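Local coordinates for protein predicted acetamidase/formamidase (Thermoanaerobacter tengcongensis, PDB 3TKK) that probably hydrolyses non-peptide carbon-nitrogen bonds in linear amides and binds zinc and calcium ions, at residues I66-A71 with D75-K80; A178-G183 with L207-I212; G118-N123 with L128-M133; T160-E165 with V227-A232. All blocks are in the same frame, centred on the assembly; numbering follows the deposited sequence.

Contact 1 of 4, residues I66-A71 with D75-K80; sequences IFVEGA and DVLKVK
CG1 of Val68 (chi1 174°) and CG of Leu77 (chi1 -180°) each lie opposite the backbone N and beside the carbonyl carbon. In this pose Leu77 sends its CD1 methyl into the fork of the valine: CD1 of Leu77 is 4.0 Å from CG1 of Val68 and equally 4.0 Å from its CG2. CB of Val68 closes the fork at 4.1 Å from the same CD1, and the two side chains cross obliquely. No hydrogen bond joins the backbones here, and the closest CA pair, Ala71 and Asp75, is 6.3 Å apart. Between the strands the chain leaves through a type II turn, Val68 to Ala71, closed by Ala71 N on Val68 O at 3.3 Å, with Gly70 supplying the positive phi of 100° at its third position. The carboxylate of Asp75 lies beside that turn. Its OD2 lies 3.3 Å from Gly70 O, and since both are acceptors they do not bond; NZ of Lys213 serves both, as a salt bridge to OD2 and a hydrogen bond to the glycine carbonyl. Lys72 N also bonds OD2, which should hold the carboxylate against the connection. Val211 of strand 203-212 touches Val68, Ala71 and Asp75. Two consecutive strands that belong to different sheets and meet through side chains, with no backbone hydrogen bond between them, form a beta-arch, here linking strand 62-69 of the seven-strand sheet to strand 76-86 of the nine-strand sheet.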
loop_
_atom_site.group_PDB
_atom_site.type_symbol
_atom_site.label_atom_id
_atom_site.label_comp_id
_atom_site.label_asym_id
_atom_site.label_seq_id
_atom_site.Cartn_x
_atom_site.Cartn_y
_atom_site.Cartn_z
ATOM N N ILE A 66 15.240 10.043 25.263
ATOM C CA ILE A 66 16.492 10.742 25.054
ATOM C C ILE A 66 16.227 12.250 24.839
ATOM O O ILE A 66 15.464 12.643 23.946
ATOM C CB ILE A 66 17.084 10.171 23.769
ATOM C CG1 ILE A 66 17.288 8.646 23.954
ATOM C CG2 ILE A 66 18.366 10.962 23.331
ATOM C CD1 ILE A 66 17.434 7.858 22.501
ATOM N N PHE A 67 16.827 13.077 25.679
ATOM C CA PHE A 67 16.720 14.527 25.517
ATOM C C PHE A 67 17.822 14.921 24.584
ATOM O O PHE A 67 18.998 14.546 24.815
ATOM C CB PHE A 67 16.888 15.176 26.892
ATOM C CG PHE A 67 16.704 16.602 26.911
ATOM C CD1 PHE A 67 15.487 17.177 27.390
ATOM C CD2 PHE A 67 17.700 17.435 26.437
ATOM C CE1 PHE A 67 15.319 18.551 27.451
ATOM C CE2 PHE A 67 17.552 18.848 26.455
ATOM C CZ PHE A 67 16.378 19.427 27.010
ATOM N N VAL A 68 17.454 15.647 23.511
ATOM C CA VAL A 68 18.401 16.015 22.516
ATOM C C VAL A 68 18.589 17.507 22.648
ATOM O O VAL A 68 17.699 18.250 22.369
ATOM C CB VAL A 68 17.897 15.659 21.072
ATOM C CG1 VAL A 68 18.881 16.221 20.029
ATOM C CG2 VAL A 68 17.754 14.073 20.983
ATOM N N GLU A 69 19.759 17.932 23.090
ATOM C CA GLU A 69 20.036 19.368 23.263
ATOM C C GLU A 69 19.817 20.182 22.000
ATOM O O GLU A 69 20.365 19.817 21.005
ATOM C CB GLU A 69 21.475 19.602 23.789
ATOM C CG GLU A 69 21.456 19.378 25.315
ATOM C CD GLU A 69 22.801 19.472 26.024
ATOM O OE1 GLU A 69 23.831 19.877 25.448
ATOM O OE2 GLU A 69 22.792 19.103 27.209
ATOM N N GLY A 70 19.109 21.325 22.112
ATOM C CA GLY A 70 18.966 22.288 20.981
ATOM C C GLY A 70 17.612 22.066 20.321
ATOM O O GLY A 70 17.137 22.910 19.521
ATOM N N ALA A 71 16.979 20.932 20.595
ATOM C CA ALA A 71 15.761 20.690 19.891
ATOM C C ALA A 71 14.760 21.510 20.584
ATOM O O ALA A 71 14.632 21.376 21.801
ATOM C CB ALA A 71 15.350 19.086 19.978
ATOM N N ASP A 75 11.007 22.658 15.770
ATOM C CA ASP A 75 12.100 22.099 14.954
ATOM C C ASP A 75 11.761 20.722 14.461
ATOM O O ASP A 75 10.652 20.215 14.630
ATOM C CB ASP A 75 13.364 21.905 15.848
ATOM C CG ASP A 75 13.921 23.211 16.371
ATOM O OD1 ASP A 75 13.549 24.272 15.817
ATOM O OD2 ASP A 75 14.716 23.174 17.327
ATOM N N VAL A 76 12.736 20.016 13.880
ATOM C CA VAL A 76 12.365 18.732 13.438
ATOM C C VAL A 76 13.505 17.876 13.967
ATOM O O VAL A 76 14.666 18.339 13.943
ATOM C CB VAL A 76 12.257 18.648 11.869
ATOM C CG1 VAL A 76 12.416 17.209 11.381
ATOM C CG2 VAL A 76 10.908 19.246 11.398
ATOM N N LEU A 77 13.213 16.670 14.471
ATOM C CA LEU A 77 14.367 15.782 14.816
ATOM C C LEU A 77 14.557 14.743 13.780
ATOM O O LEU A 77 13.618 13.975 13.500
ATOM C CB LEU A 77 14.116 15.070 16.106
ATOM C CG LEU A 77 15.123 14.101 16.720
ATOM C CD1 LEU A 77 16.199 15.011 17.368
ATOM C CD2 LEU A 77 14.438 13.227 17.821
ATOM N N LYS A 78 15.784 14.653 13.262
ATOM C CA LYS A 78 16.155 13.614 12.304
ATOM C C LYS A 78 16.938 12.482 13.002
ATOM O O LYS A 78 17.845 12.764 13.788
ATOM C CB LYS A 78 16.969 14.247 11.183
ATOM C CG LYS A 78 17.758 13.227 10.295
ATOM C CD LYS A 78 18.604 14.025 9.216
ATOM C CE LYS A 78 19.855 13.206 8.894
ATOM N NZ LYS A 78 20.566 13.885 7.737
ATOM N N VAL A 79 16.481 11.233 12.749
ATOM C CA VAL A 79 16.976 10.067 13.426
ATOM C C VAL A 79 17.429 9.116 12.311
ATOM O O VAL A 79 16.656 8.583 11.508
ATOM C CB VAL A 79 15.918 9.392 14.330
ATOM C CG1 VAL A 79 16.553 8.111 15.037
ATOM C CG2 VAL A 79 15.178 10.394 15.267
ATOM N N LYS A 80 18.712 8.938 12.202
ATOM C CA LYS A 80 19.261 8.048 11.191
ATOM C C LYS A 80 19.366 6.660 11.831
ATOM O O LYS A 80 20.172 6.477 12.807
ATOM C CB LYS A 80 20.646 8.591 10.772
ATOM C CG LYS A 80 21.278 7.759 9.665
ATOM C CD LYS A 80 22.685 8.343 9.200
ATOM C CE LYS A 80 22.615 9.738 8.574
ATOM N NZ LYS A 80 22.220 10.726 9.633
#

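Contact 2 of 4, residues A178-G183 with L207-I212; sequences ALLALG and LEVEVI
The registers of Leu180-Gly183 and Leu207-Ile212 run in opposite senses, Leu180 facing Val209 with CA atoms 9.4 Å apart and Leu182 facing Leu207 at 10.5 Å, distances of strands in two layers rather than in one sheet. This is sheet-on-sheet packing: strand 180-186 belongs to the seven-strand sheet, strand 203-212 to the nine-strand one, and no hydrogen bond crosses between them. Alternate residues of each strand point into the interface, and all four that touch are buried aliphatic side chains. Leu182 and Leu207 reach toward each other tip to tip. Each holds CG between its own backbone N and carbonyl carbon (chi1 67° and 55°), and from there the branched ends meet closely: CD2 of Leu207 lies 3.6 Å from CD1 of Leu182 and 3.9 Å from its CD2, one methyl set against two. Val34 of strand 31-36 borders both leucines, and Val79 of strand 76-86 touches Leu207 and Leu180, extending the apolar layer past the pair. The outer face of strand 203-212 is different in kind, with Glu208 OE1 salt-bridged to Lys82. Along the other strand the chain soon reaches Asp184, a ligand of both zinc and calcium, whose side chain is about 8 Å from that of Leu182. At the second step Leu180 and Val209 slide past each other in opposite directions, touching through CD2 of Leu180 and CG1 of Val209 at 3.9 Å.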
loop_
_atom_site.group_PDB
_atom_site.type_symbol
_atom_site.label_atom_id
_atom_site.label_comp_id
_atom_site.label_asym_id
_atom_site.label_seq_id
_atom_site.Cartn_x
_atom_site.Cartn_y
_atom_site.Cartn_z
ATOM N N ALA A 178 12.911 17.308 22.589
ATOM C CA ALA A 178 12.136 16.361 21.793
ATOM C C ALA A 178 11.703 15.144 22.619
ATOM O O ALA A 178 10.632 14.689 22.410
ATOM C CB ALA A 178 12.971 15.883 20.484
ATOM N N LEU A 179 12.599 14.488 23.375
ATOM C CA LEU A 179 12.266 13.237 24.132
ATOM C C LEU A 179 11.965 12.043 23.208
ATOM O O LEU A 179 10.803 11.559 23.043
ATOM C CB LEU A 179 11.101 13.487 25.099
ATOM C CG LEU A 179 11.411 14.591 26.190
ATOM C CD1 LEU A 179 10.221 14.811 27.120
ATOM C CD2 LEU A 179 12.651 14.405 27.187
ATOM N N LEU A 180 13.031 11.508 22.672
ATOM C CA LEU A 180 12.890 10.410 21.735
ATOM C C LEU A 180 12.841 9.121 22.469
ATOM O O LEU A 180 13.633 8.948 23.414
ATOM C CB LEU A 180 14.045 10.445 20.809
ATOM C CG LEU A 180 14.267 9.248 19.826
ATOM C CD1 LEU A 180 13.197 9.285 18.618
ATOM C CD2 LEU A 180 15.586 9.341 19.248
ATOM N N ALA A 181 11.954 8.189 22.077
ATOM C CA ALA A 181 12.007 6.802 22.659
ATOM C C ALA A 181 11.610 5.819 21.513
ATOM O O ALA A 181 10.950 6.224 20.515
ATOM C CB ALA A 181 11.129 6.571 23.810
ATOM N N LEU A 182 12.189 4.622 21.612
ATOM C CA LEU A 182 11.969 3.545 20.564
ATOM C C LEU A 182 11.822 2.139 21.150
ATOM O O LEU A 182 12.368 1.788 22.204
ATOM C CB LEU A 182 12.880 3.654 19.343
ATOM C CG LEU A 182 14.409 3.375 19.736
ATOM C CD1 LEU A 182 15.254 3.058 18.636
ATOM C CD2 LEU A 182 14.917 4.671 20.216
ATOM N N GLY A 183 11.105 1.295 20.481
ATOM C CA GLY A 183 11.127 -0.082 20.872
ATOM C C GLY A 183 10.346 -0.902 19.835
ATOM O O GLY A 183 10.186 -0.478 18.732
ATOM N N LEU A 207 21.601 4.288 16.242
ATOM C CA LEU A 207 21.017 5.451 15.565
ATOM C C LEU A 207 21.821 6.733 15.830
ATOM O O LEU A 207 22.692 6.832 16.746
ATOM C CB LEU A 207 19.605 5.697 15.936
ATOM C CG LEU A 207 19.314 5.839 17.429
ATOM C CD1 LEU A 207 19.736 7.203 17.853
ATOM C CD2 LEU A 207 17.794 5.515 17.750
ATOM N N GLU A 208 21.503 7.742 15.045
ATOM C CA GLU A 208 22.156 9.029 15.246
ATOM C C GLU A 208 21.051 10.062 15.258
ATOM O O GLU A 208 20.035 9.846 14.605
ATOM C CB GLU A 208 23.144 9.312 14.118
ATOM C CG GLU A 208 23.533 10.759 14.151
ATOM C CD GLU A 208 24.541 11.169 13.074
ATOM O OE1 GLU A 208 25.270 10.260 12.594
ATOM O OE2 GLU A 208 24.587 12.387 12.717
ATOM N N VAL A 209 21.184 11.133 16.031
ATOM C CA VAL A 209 20.169 12.142 16.082
ATOM C C VAL A 209 20.712 13.455 15.530
ATOM O O VAL A 209 21.848 13.784 15.789
ATOM C CB VAL A 209 19.610 12.392 17.494
ATOM C CG1 VAL A 209 18.702 11.252 17.990
ATOM C CG2 VAL A 209 20.807 12.648 18.545
ATOM N N GLU A 210 19.858 14.229 14.831
ATOM C CA GLU A 210 20.187 15.635 14.436
ATOM C C GLU A 210 18.985 16.560 14.598
ATOM O O GLU A 210 17.911 16.221 14.171
ATOM C CB GLU A 210 20.542 15.710 12.988
ATOM C CG GLU A 210 21.893 15.133 12.718
ATOM C CD GLU A 210 22.347 15.418 11.297
ATOM O OE1 GLU A 210 21.739 16.291 10.554
ATOM O OE2 GLU A 210 23.337 14.773 10.944
ATOM N N VAL A 211 19.218 17.740 15.124
ATOM C CA VAL A 211 18.166 18.739 15.202
ATOM C C VAL A 211 18.172 19.514 13.853
ATOM O O VAL A 211 19.217 19.982 13.409
ATOM C CB VAL A 211 18.438 19.638 16.405
ATOM C CG1 VAL A 211 17.423 20.754 16.460
ATOM C CG2 VAL A 211 18.388 18.765 17.642
ATOM N N ILE A 212 17.037 19.559 13.173
ATOM C CA ILE A 212 16.879 20.407 11.966
ATOM C C ILE A 212 16.097 21.645 12.298
ATOM O O ILE A 212 15.010 21.542 12.894
ATOM C CB ILE A 212 16.023 19.711 10.892
ATOM C CG1 ILE A 212 16.639 18.351 10.408
ATOM C CG2 ILE A 212 15.720 20.702 9.788
ATOM C CD1 ILE A 212 18.042 18.458 10.037
#

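Contact 3 of 4, residues G118-N123 with L128-M133; sequences GKVIFN and LPVKPM
Leu128 O takes the N-H of Val120 at 2.7 Å and, from the next residue back, a CA-H contact from Lys119 CA at 3.4 Å. The Val120 N-H bond is bent, 141° at the hydrogen, and its donor is tilted from the carbonyl plane. Leu128 N returns a straighter bond (156°) to Val120 O, likewise 2.7 Å long, making Val120 and Leu128 a hydrogen-bonded pair of the beta hairpin 119-121/127-129; Lys119 with Pro129 is the neighbouring non-hydrogen-bonded pair. Toward the turn the ladder is disturbed by a classic bulge, Phe122 and Asn123 opposite Leu126. Phe122 CB rests 4.3 Å from Leu128 CD1, and the two residues also pack on the second subunit, against its Thr265 and Thr270 respectively. At the open end Val130 N bonds Gly118 O at 2.9 Å, while both valine methyls lie over the same carbonyl. CG1 of Val130 also crosses toward Val120 CG2 at 4.2 Å, and Ile115 of strand 108-116 adjoins Val130. With an alanine here both methyls go, which would probably leave Val120 CG2 without this neighbour and open a gap beside the Gly118 carbonyl. Of the two methyls, Val130 CG2, the one held between backbone N and carbonyl carbon, comes nearer to that carbonyl, 3.3 Å from Gly118 O.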
loop_
_atom_site.group_PDB
_atom_site.type_symbol
_atom_site.label_atom_id
_atom_site.label_comp_id
_atom_site.label_asym_id
_atom_site.label_seq_id
_atom_site.Cartn_x
_atom_site.Cartn_y
_atom_site.Cartn_z
ATOM N N GLY A 118 20.091 -15.821 9.810
ATOM C CA GLY A 118 19.377 -14.714 9.152
ATOM C C GLY A 118 17.930 -14.958 8.759
ATOM O O GLY A 118 17.358 -14.220 7.938
ATOM N N LYS A 119 17.283 -15.941 9.373
ATOM C CA LYS A 119 15.901 -16.328 8.988
ATOM C C LYS A 119 14.951 -16.566 10.147
ATOM O O LYS A 119 15.315 -17.226 11.133
ATOM C CB LYS A 119 15.985 -17.598 8.090
ATOM C CG LYS A 119 16.499 -17.362 6.683
ATOM C CD LYS A 119 16.805 -18.664 5.983
ATOM C CE LYS A 119 17.962 -19.426 6.745
ATOM N NZ LYS A 119 18.506 -20.823 6.163
ATOM N N VAL A 120 13.720 -16.056 10.053
ATOM C CA VAL A 120 12.694 -16.529 10.856
ATOM C C VAL A 120 12.309 -17.968 10.492
ATOM O O VAL A 120 11.840 -18.218 9.387
ATOM C CB VAL A 120 11.431 -15.630 10.725
ATOM C CG1 VAL A 120 10.452 -16.171 11.621
ATOM C CG2 VAL A 120 11.784 -14.175 11.142
ATOM N N ILE A 121 12.549 -18.924 11.399
ATOM C CA ILE A 121 12.088 -20.301 11.202
ATOM C C ILE A 121 10.610 -20.361 11.614
ATOM O O ILE A 121 10.293 -20.642 12.790
ATOM C CB ILE A 121 12.800 -21.321 12.078
ATOM C CG1 ILE A 121 14.296 -21.455 11.720
ATOM C CG2 ILE A 121 12.213 -22.721 11.794
ATOM C CD1 ILE A 121 14.758 -20.549 10.675
ATOM N N PHE A 122 9.744 -20.039 10.675
ATOM C CA PHE A 122 8.283 -19.958 10.897
ATOM C C PHE A 122 7.747 -21.357 11.197
ATOM O O PHE A 122 6.895 -21.550 12.097
ATOM C CB PHE A 122 7.608 -19.345 9.633
ATOM C CG PHE A 122 6.122 -19.204 9.723
ATOM C CD1 PHE A 122 5.561 -18.167 10.444
ATOM C CD2 PHE A 122 5.301 -20.210 9.221
ATOM C CE1 PHE A 122 4.148 -18.011 10.537
ATOM C CE2 PHE A 122 3.954 -20.138 9.318
ATOM C CZ PHE A 122 3.351 -19.008 9.984
ATOM N N ASN A 123 8.194 -22.359 10.448
ATOM C CA ASN A 123 7.835 -23.701 10.803
ATOM C C ASN A 123 8.749 -24.609 10.056
ATOM O O ASN A 123 9.675 -24.137 9.361
ATOM C CB ASN A 123 6.372 -24.074 10.515
ATOM C CG ASN A 123 5.979 -23.894 9.043
ATOM O OD1 ASN A 123 6.787 -24.116 8.127
ATOM N ND2 ASN A 123 4.707 -23.498 8.810
ATOM N N LEU A 128 12.026 -17.618 6.764
ATOM C CA LEU A 128 11.792 -16.355 6.049
ATOM C C LEU A 128 12.886 -15.390 6.386
ATOM O O LEU A 128 13.077 -15.042 7.592
ATOM C CB LEU A 128 10.488 -15.662 6.515
ATOM C CG LEU A 128 9.307 -16.645 6.377
ATOM C CD1 LEU A 128 8.080 -15.976 7.071
ATOM C CD2 LEU A 128 8.984 -16.911 4.928
ATOM N N PRO A 129 13.549 -14.877 5.340
ATOM C CA PRO A 129 14.757 -13.981 5.543
ATOM C C PRO A 129 14.372 -12.807 6.433
ATOM O O PRO A 129 13.245 -12.298 6.256
ATOM C CB PRO A 129 15.057 -13.517 4.105
ATOM C CG PRO A 129 14.732 -14.945 3.230
ATOM C CD PRO A 129 13.260 -15.083 3.903
ATOM N N VAL A 130 15.233 -12.358 7.358
ATOM C CA VAL A 130 14.767 -11.296 8.313
ATOM C C VAL A 130 14.708 -9.971 7.570
ATOM O O VAL A 130 15.430 -9.800 6.563
ATOM C CB VAL A 130 15.703 -11.164 9.556
ATOM C CG1 VAL A 130 15.460 -12.379 10.437
ATOM C CG2 VAL A 130 17.176 -11.133 9.108
ATOM N N LYS A 131 13.819 -9.083 7.992
ATOM C CA LYS A 131 13.802 -7.682 7.479
ATOM C C LYS A 131 13.524 -6.812 8.691
ATOM O O LYS A 131 12.422 -6.345 8.919
ATOM C CB LYS A 131 12.754 -7.495 6.370
ATOM C CG LYS A 131 13.141 -8.318 5.093
ATOM C CD LYS A 131 11.909 -8.068 4.127
ATOM C CE LYS A 131 12.221 -8.727 2.707
ATOM N NZ LYS A 131 10.857 -9.002 2.153
ATOM N N PRO A 132 14.561 -6.556 9.491
ATOM C CA PRO A 132 14.266 -5.909 10.841
ATOM C C PRO A 132 13.800 -4.506 10.721
ATOM O O PRO A 132 14.236 -3.777 9.821
ATOM C CB PRO A 132 15.627 -5.836 11.496
ATOM C CG PRO A 132 16.273 -7.070 10.879
ATOM C CD PRO A 132 15.888 -7.077 9.420
ATOM N N MET A 133 12.915 -4.094 11.649
ATOM C CA MET A 133 12.376 -2.780 11.505
ATOM C C MET A 133 11.956 -2.355 12.932
ATOM O O MET A 133 11.965 -3.202 13.871
ATOM C CB MET A 133 11.049 -2.785 10.645
ATOM C CG MET A 133 9.967 -3.817 11.180
ATOM S SD MET A 133 8.287 -3.509 10.590
ATOM C CE MET A 133 7.956 -2.147 11.591
#

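Contact 4 of 4, residues T160-E165 with V227-A232; sequences TTLIAE and VTATIA
Apolar contacts carry the meeting of Thr160 and Leu162 with strand 227-234, two side chains from the loop set against two from the strand. Leu162 is extended beyond CB (chi2 -175°) and lays its CD1 on Ala229 CB at 3.9 Å; the small alanine presents a single methyl to it, with Val227 beside at the edge. Thr160 meets Ile231 tip to tip, CG2 of the threonine 4.2 Å from CD1 of the isoleucine. The methyl of Thr160 is placed for this by a chi1 of -66°, which sets CG2 opposite the backbone N and turns OG1 to another side, where it hydrogen-bonds Ser276 OG and Met158 O. One branch of the threonine thus serves the apolar layer while the hydroxyl is held by polar partners.

Backbone bonding acts within the loop and not across the contact. A type I turn from Thr160 to Ile163, closed by Ile163 N on Thr160 O at 3.0 Å, brings the side chains of Thr160 and Leu162 to the same strand, with CA atoms 8.6 Å from Ile231 and 9.0 Å from Ala229 respectively. The turn follows directly on Asp159, a calcium ligand whose side chain is about 6 Å from that of Thr160.

Strand 227-234 runs between strands 221-223 and 283-290, and Val222 and Arg286 from these neighbours also touch Leu162. The loop packs on the face bearing Ala229 and Ile231, whereas Thr230 and Ala232, pointing the other way, meet helix 237-255 through Met248, Leu251 and Ile243.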
loop_
_atom_site.group_PDB
_atom_site.type_symbol
_atom_site.label_atom_id
_atom_site.label_comp_id
_atom_site.label_asym_id
_atom_site.label_seq_id
_atom_site.Cartn_x
_atom_site.Cartn_y
_atom_site.Cartn_z
ATOM N N THR A 160 5.687 0.689 10.767
ATOM C CA THR A 160 6.040 0.990 9.395
ATOM C C THR A 160 7.294 0.273 8.882
ATOM O O THR A 160 8.384 0.496 9.437
ATOM C CB THR A 160 6.120 2.566 9.254
ATOM O OG1 THR A 160 4.779 3.129 9.457
ATOM C CG2 THR A 160 6.659 2.889 7.860
ATOM N N THR A 161 7.198 -0.553 7.796
ATOM C CA THR A 161 8.212 -1.468 7.436
ATOM C C THR A 161 9.377 -0.649 6.910
ATOM O O THR A 161 10.504 -1.101 6.986
ATOM C CB THR A 161 7.725 -2.380 6.185
ATOM O OG1 THR A 161 7.036 -1.492 5.263
ATOM C CG2 THR A 161 6.648 -3.543 6.770
ATOM N N LEU A 162 9.130 0.572 6.426
ATOM C CA LEU A 162 10.246 1.388 5.943
ATOM C C LEU A 162 11.335 1.733 7.073
ATOM O O LEU A 162 12.348 2.289 6.742
ATOM C CB LEU A 162 9.688 2.719 5.327
ATOM C CG LEU A 162 8.660 2.583 4.134
ATOM C CD1 LEU A 162 8.324 4.031 3.595
ATOM C CD2 LEU A 162 9.293 1.581 3.117
ATOM N N ILE A 163 10.923 1.769 8.376
ATOM C CA ILE A 163 11.855 2.181 9.420
ATOM C C ILE A 163 12.794 1.049 9.717
ATOM O O ILE A 163 12.483 0.258 10.583
ATOM C CB ILE A 163 11.008 2.694 10.674
ATOM C CG1 ILE A 163 10.103 3.801 10.115
ATOM C CG2 ILE A 163 12.027 3.217 11.812
ATOM C CD1 ILE A 163 9.057 4.595 11.289
ATOM N N ALA A 164 13.933 1.030 9.039
ATOM C CA ALA A 164 14.912 -0.107 9.004
ATOM C C ALA A 164 16.269 0.492 8.791
ATOM O O ALA A 164 16.358 1.684 8.581
ATOM C CB ALA A 164 14.508 -1.040 7.752
ATOM N N GLU A 165 17.344 -0.317 8.716
ATOM C CA GLU A 165 18.607 0.227 8.515
ATOM C C GLU A 165 18.585 1.013 7.253
ATOM O O GLU A 165 18.008 0.512 6.303
ATOM C CB GLU A 165 19.604 -1.004 8.361
ATOM C CG GLU A 165 19.739 -1.783 9.663
ATOM C CD GLU A 165 20.923 -2.813 9.523
ATOM O OE1 GLU A 165 21.409 -3.381 10.484
ATOM O OE2 GLU A 165 21.338 -3.015 8.407
ATOM N N VAL A 227 12.966 6.285 -1.449
ATOM C CA VAL A 227 11.696 6.987 -1.417
ATOM C C VAL A 227 11.659 7.780 -0.146
ATOM O O VAL A 227 12.499 7.556 0.835
ATOM C CB VAL A 227 10.505 5.997 -1.372
ATOM C CG1 VAL A 227 10.452 5.151 -2.669
ATOM C CG2 VAL A 227 10.634 5.123 -0.136
ATOM N N THR A 228 10.708 8.711 -0.164
ATOM C CA THR A 228 10.493 9.588 0.942
ATOM C C THR A 228 9.014 9.532 1.166
ATOM O O THR A 228 8.246 9.703 0.208
ATOM C CB THR A 228 10.898 11.090 0.602
ATOM O OG1 THR A 228 12.322 11.151 0.551
ATOM C CG2 THR A 228 10.538 12.017 1.831
ATOM N N ALA A 229 8.547 9.233 2.382
ATOM C CA ALA A 229 7.093 9.012 2.460
ATOM C C ALA A 229 6.574 9.724 3.673
ATOM O O ALA A 229 7.215 9.584 4.699
ATOM C CB ALA A 229 6.852 7.502 2.699
ATOM N N THR A 230 5.424 10.422 3.596
ATOM C CA THR A 230 4.927 11.078 4.773
ATOM C C THR A 230 4.201 9.970 5.423
ATOM O O THR A 230 3.730 9.044 4.662
ATOM C CB THR A 230 3.934 12.219 4.340
ATOM O OG1 THR A 230 3.130 11.743 3.212
ATOM C CG2 THR A 230 4.753 13.483 3.744
ATOM N N ILE A 231 4.029 10.023 6.779
ATOM C CA ILE A 231 3.296 8.937 7.516
ATOM C C ILE A 231 2.154 9.623 8.288
ATOM O O ILE A 231 2.375 10.758 8.783
ATOM C CB ILE A 231 4.206 8.385 8.589
ATOM C CG1 ILE A 231 5.604 7.920 7.991
ATOM C CG2 ILE A 231 3.491 7.173 9.387
ATOM C CD1 ILE A 231 5.454 6.815 7.137
ATOM N N ALA A 232 0.964 9.052 8.354
ATOM C CA ALA A 232 -0.059 9.657 9.267
ATOM C C ALA A 232 -0.939 8.574 9.878
ATOM O O ALA A 232 -1.074 7.534 9.226
ATOM C CB ALA A 232 -0.955 10.542 8.489
#

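From the N terminus, contact 1 closes first, bounding the short connection that carries the chain from the seven-strand sheet into the nine-strand sheet. Contact 3 follows as a local hairpin of the four-strand sheet, on the opposite side of the chain's centre. The loop 160-165 then opens contact 4, which waits for strand 227-234; contact 2 opens and closes within that interval, and no two contacts cross. Contacts 1 and 2 adjoin, joining the same two sheets, with Lys78 O and Glu210 N probably hydrogen-bonded between neighbouring strands. Met133 packs on Thr160, Thr161 and Ile163, bringing contact 3 against contact 4 although residues 134-159 separate them in sequence.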